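Local coordinates for probable thiol peroxidase (Chromobacterium violaceum, PDB 3KEB), which probably acts as a peroxidase, reducing peroxide substrates, at residues A[32-40]-A[93-101]. Residues are numbered along the deposited sequence; the frame is centred on the assembly and turned at random. Where two conformers were deposited one is given.
Sequences MLVDDQKHD and PSSLARARH
Asp-36 and Arg-100 form a two-pronged salt bridge between the turn after strand 32-35 and helix 93-103. Asp-36 can be followed outward from its backbone. Its CB rests against the first turns of the helix, 3.7 Å from CB of Leu-96. CB of Ala-97 lies 3.4 Å from O of Asp-36. With chi1 at 64°, CG is tucked over the Asp-36 backbone, and the carboxylate is carried along the helix toward Arg-100. At the tip, OD1 accepts NH2 of Arg-100 at 3.0 Å and OD2 accepts NE of Arg-100 at 2.9 Å. Both bonds are nearly straight. The grip is side-on, and both oxygens lie close to the guanidinium plane. The carboxylate itself is turned, with the two planes 47° apart, so the nitrogens reach its oxygens from above its plane. Arg-100 runs extended through CD, and the bend about CG-CD (chi3 -64°) turns NE toward OD2 of Asp-36. Its NH2 also bonds to the carbonyl O of Ile-108, so the guanidinium is tied to two parts of the chain.

Pro-93 fills the other end of the contact. Its CB lies 3.5 Å from O of Asp-35, and its CG meets CG1 of Val-34 at 3.9 Å. CG of Lys-38 passes across the same proline at 4.1 Å from its CB. Lys-38 NZ and the Ser-94 hydroxyl both bond to Glu-61 of the second subunit, so this end is part of the interface between the subunits.

Asp-35 to Lys-38 form a type I beta turn, and OD1 of Asp-35 accepts N of His-39. This turn links antiparallel strands 32-35 and 40-42, at the edge of the sheet within this chain. The hairpin turn thus packs on the helix of the beta-alpha-beta crossover between parallel strands 84-89 and 109-112, consistent with the thioredoxin-like fold of the Redoxin family.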
loop_
_atom_site.group_PDB
_atom_site.type_symbol
_atom_site.label_atom_id
_atom_site.label_comp_id
_atom_site.label_asym_id
_atom_site.label_seq_id
_atom_site.Cartn_x
_atom_site.Cartn_y
_atom_site.Cartn_z
HETATM N N MSE A 32 -6.023 -12.867 -6.520
HETATM C CA MSE A 32 -5.762 -11.965 -7.649
HETATM C C MSE A 32 -5.002 -10.782 -7.079
HETATM O O MSE A 32 -5.638 -9.883 -6.537
HETATM C CB MSE A 32 -7.082 -11.431 -8.212
HETATM C CG MSE A 32 -7.954 -12.484 -8.860
HETATM SE SE MSE A 32 -9.693 -11.799 -9.511
HETATM C CE MSE A 32 -10.241 -10.677 -7.983
ATOM N N LEU A 33 -3.674 -10.792 -7.147
ATOM C CA LEU A 33 -2.842 -9.776 -6.546
ATOM C C LEU A 33 -2.075 -9.044 -7.642
ATOM O O LEU A 33 -2.283 -9.327 -8.817
ATOM C CB LEU A 33 -1.865 -10.421 -5.530
ATOM C CG LEU A 33 -2.613 -11.081 -4.358
ATOM C CD1 LEU A 33 -1.635 -11.818 -3.479
ATOM C CD2 LEU A 33 -3.392 -10.027 -3.547
ATOM N N VAL A 34 -1.220 -8.094 -7.252
ATOM C CA VAL A 34 -0.385 -7.417 -8.224
ATOM C C VAL A 34 1.032 -7.381 -7.699
ATOM O O VAL A 34 1.291 -7.115 -6.548
ATOM C CB VAL A 34 -0.929 -6.018 -8.587
ATOM C CG1 VAL A 34 -1.209 -5.256 -7.369
ATOM C CG2 VAL A 34 0.042 -5.266 -9.495
ATOM N N ASP A 35 1.976 -7.728 -8.542
ATOM C CA ASP A 35 3.374 -7.803 -8.116
ATOM C C ASP A 35 4.101 -6.477 -8.216
ATOM O O ASP A 35 3.543 -5.477 -8.633
ATOM C CB ASP A 35 4.111 -8.909 -8.884
ATOM C CG ASP A 35 4.383 -8.588 -10.346
ATOM O OD1 ASP A 35 4.415 -7.413 -10.829
ATOM O OD2 ASP A 35 4.642 -9.611 -11.082
ATOM N N ASP A 36 5.377 -6.477 -7.862
ATOM C CA ASP A 36 6.121 -5.239 -7.803
ATOM C C ASP A 36 6.377 -4.530 -9.123
ATOM O O ASP A 36 6.684 -3.318 -9.125
ATOM C CB ASP A 36 7.409 -5.397 -6.998
ATOM C CG ASP A 36 8.415 -6.375 -7.629
ATOM O OD1 ASP A 36 8.070 -7.534 -7.884
ATOM O OD2 ASP A 36 9.562 -5.960 -7.906
ATOM N N GLN A 37 6.240 -5.225 -10.241
ATOM C CA GLN A 37 6.278 -4.582 -11.560
ATOM C C GLN A 37 4.904 -4.311 -12.120
ATOM O O GLN A 37 4.763 -4.079 -13.310
ATOM C CB GLN A 37 7.040 -5.465 -12.537
ATOM C CG GLN A 37 8.503 -5.733 -12.061
ATOM C CD GLN A 37 9.210 -6.776 -12.922
ATOM O OE1 GLN A 37 9.177 -7.980 -12.617
ATOM N NE2 GLN A 37 9.811 -6.326 -14.027
ATOM N N LYS A 38 3.895 -4.351 -11.254
ATOM C CA LYS A 38 2.504 -3.994 -11.613
ATOM C C LYS A 38 1.740 -5.026 -12.470
ATOM O O LYS A 38 0.595 -4.769 -12.904
ATOM C CB LYS A 38 2.415 -2.570 -12.189
ATOM C CG LYS A 38 3.022 -1.505 -11.266
ATOM C CD LYS A 38 2.762 -0.143 -11.843
ATOM C CE LYS A 38 3.339 1.047 -11.087
ATOM N NZ LYS A 38 4.873 1.029 -11.029
ATOM N N HIS A 39 2.322 -6.209 -12.584
ATOM C CA HIS A 39 1.695 -7.382 -13.269
ATOM C C HIS A 39 0.727 -8.129 -12.396
ATOM O O HIS A 39 0.975 -8.313 -11.195
ATOM C CB HIS A 39 2.775 -8.349 -13.744
ATOM C CG HIS A 39 3.706 -7.739 -14.731
ATOM N ND1 HIS A 39 5.071 -7.766 -14.583
ATOM C CD2 HIS A 39 3.460 -7.048 -15.871
ATOM C CE1 HIS A 39 5.631 -7.108 -15.586
ATOM N NE2 HIS A 39 4.672 -6.657 -16.378
ATOM N N ASP A 40 -0.375 -8.567 -12.996
ATOM C CA ASP A 40 -1.327 -9.437 -12.305
ATOM C C ASP A 40 -0.619 -10.704 -11.810
ATOM O O ASP A 40 0.265 -11.226 -12.479
ATOM C CB ASP A 40 -2.508 -9.773 -13.214
ATOM C CG ASP A 40 -3.403 -8.574 -13.445
ATOM O OD1 ASP A 40 -3.336 -7.596 -12.666
ATOM O OD2 ASP A 40 -4.193 -8.587 -14.392
ATOM N N PRO A 93 2.615 -1.621 -5.071
ATOM C CA PRO A 93 3.628 -2.155 -5.954
ATOM C C PRO A 93 4.873 -1.270 -6.053
ATOM O O PRO A 93 5.993 -1.787 -6.096
ATOM C CB PRO A 93 2.908 -2.258 -7.279
ATOM C CG PRO A 93 1.466 -2.475 -6.927
ATOM C CD PRO A 93 1.268 -1.645 -5.661
ATOM N N SER A 94 4.700 0.038 -6.107
ATOM C CA SER A 94 5.850 0.960 -6.199
ATOM C C SER A 94 6.825 0.784 -5.018
ATOM O O SER A 94 8.068 0.832 -5.202
ATOM C CB SER A 94 5.364 2.421 -6.266
ATOM O OG SER A 94 4.327 2.525 -7.270
ATOM N N SER A 95 6.281 0.709 -3.805
ATOM C CA SER A 95 7.119 0.478 -2.616
ATOM C C SER A 95 7.776 -0.899 -2.603
ATOM O O SER A 95 8.906 -1.023 -2.161
ATOM C CB SER A 95 6.324 0.657 -1.319
ATOM O OG SER A 95 5.804 1.970 -1.270
ATOM N N LEU A 96 7.075 -1.921 -3.093
ATOM C CA LEU A 96 7.652 -3.282 -3.201
ATOM C C LEU A 96 8.843 -3.242 -4.198
ATOM O O LEU A 96 9.909 -3.807 -3.941
ATOM C CB LEU A 96 6.570 -4.284 -3.603
ATOM C CG LEU A 96 5.478 -4.543 -2.566
ATOM C CD1 LEU A 96 4.323 -5.434 -3.135
ATOM C CD2 LEU A 96 6.082 -5.143 -1.298
ATOM N N ALA A 97 8.674 -2.543 -5.319
ATOM C CA ALA A 97 9.744 -2.382 -6.292
ATOM C C ALA A 97 10.944 -1.659 -5.701
ATOM O O ALA A 97 12.115 -2.063 -5.932
ATOM C CB ALA A 97 9.225 -1.718 -7.554
ATOM N N ARG A 98 10.687 -0.636 -4.895
ATOM C CA ARG A 98 11.761 0.079 -4.208
ATOM C C ARG A 98 12.514 -0.868 -3.231
ATOM O O ARG A 98 13.731 -0.894 -3.224
ATOM C CB ARG A 98 11.224 1.244 -3.414
ATOM C CG ARG A 98 12.284 1.967 -2.657
ATOM C CD ARG A 98 11.768 2.388 -1.288
ATOM N NE ARG A 98 12.915 2.835 -0.503
ATOM C CZ ARG A 98 13.473 2.176 0.514
ATOM N NH1 ARG A 98 12.985 1.001 0.958
ATOM N NH2 ARG A 98 14.522 2.735 1.109
ATOM N N ALA A 99 11.778 -1.660 -2.459
ATOM C CA ALA A 99 12.399 -2.662 -1.555
ATOM C C ALA A 99 13.328 -3.618 -2.324
ATOM O O ALA A 99 14.454 -3.850 -1.898
ATOM C CB ALA A 99 11.356 -3.456 -0.845
ATOM N N ARG A 100 12.875 -4.091 -3.474
ATOM C CA ARG A 100 13.685 -4.993 -4.294
ATOM C C ARG A 100 14.956 -4.287 -4.753
ATOM O O ARG A 100 16.045 -4.858 -4.666
ATOM C CB ARG A 100 12.943 -5.531 -5.490
ATOM C CG ARG A 100 13.691 -6.708 -6.102
ATOM C CD ARG A 100 13.040 -7.170 -7.357
ATOM N NE ARG A 100 11.710 -7.698 -7.196
ATOM C CZ ARG A 100 11.430 -8.892 -6.682
ATOM N NH1 ARG A 100 12.385 -9.696 -6.204
ATOM N NH2 ARG A 100 10.161 -9.271 -6.618
ATOM N N HIS A 101 14.808 -3.065 -5.260
ATOM C CA HIS A 101 15.917 -2.270 -5.704
ATOM C C HIS A 101 16.933 -2.080 -4.607
ATOM O O HIS A 101 18.148 -2.132 -4.847
ATOM C CB HIS A 101 15.380 -0.926 -6.183
ATOM C CG HIS A 101 16.411 -0.040 -6.764
ATOM N ND1 HIS A 101 16.939 -0.237 -8.023
ATOM C CD2 HIS A 101 16.996 1.079 -6.275
ATOM C CE1 HIS A 101 17.829 0.714 -8.271
ATOM N NE2 HIS A 101 17.863 1.539 -7.237
#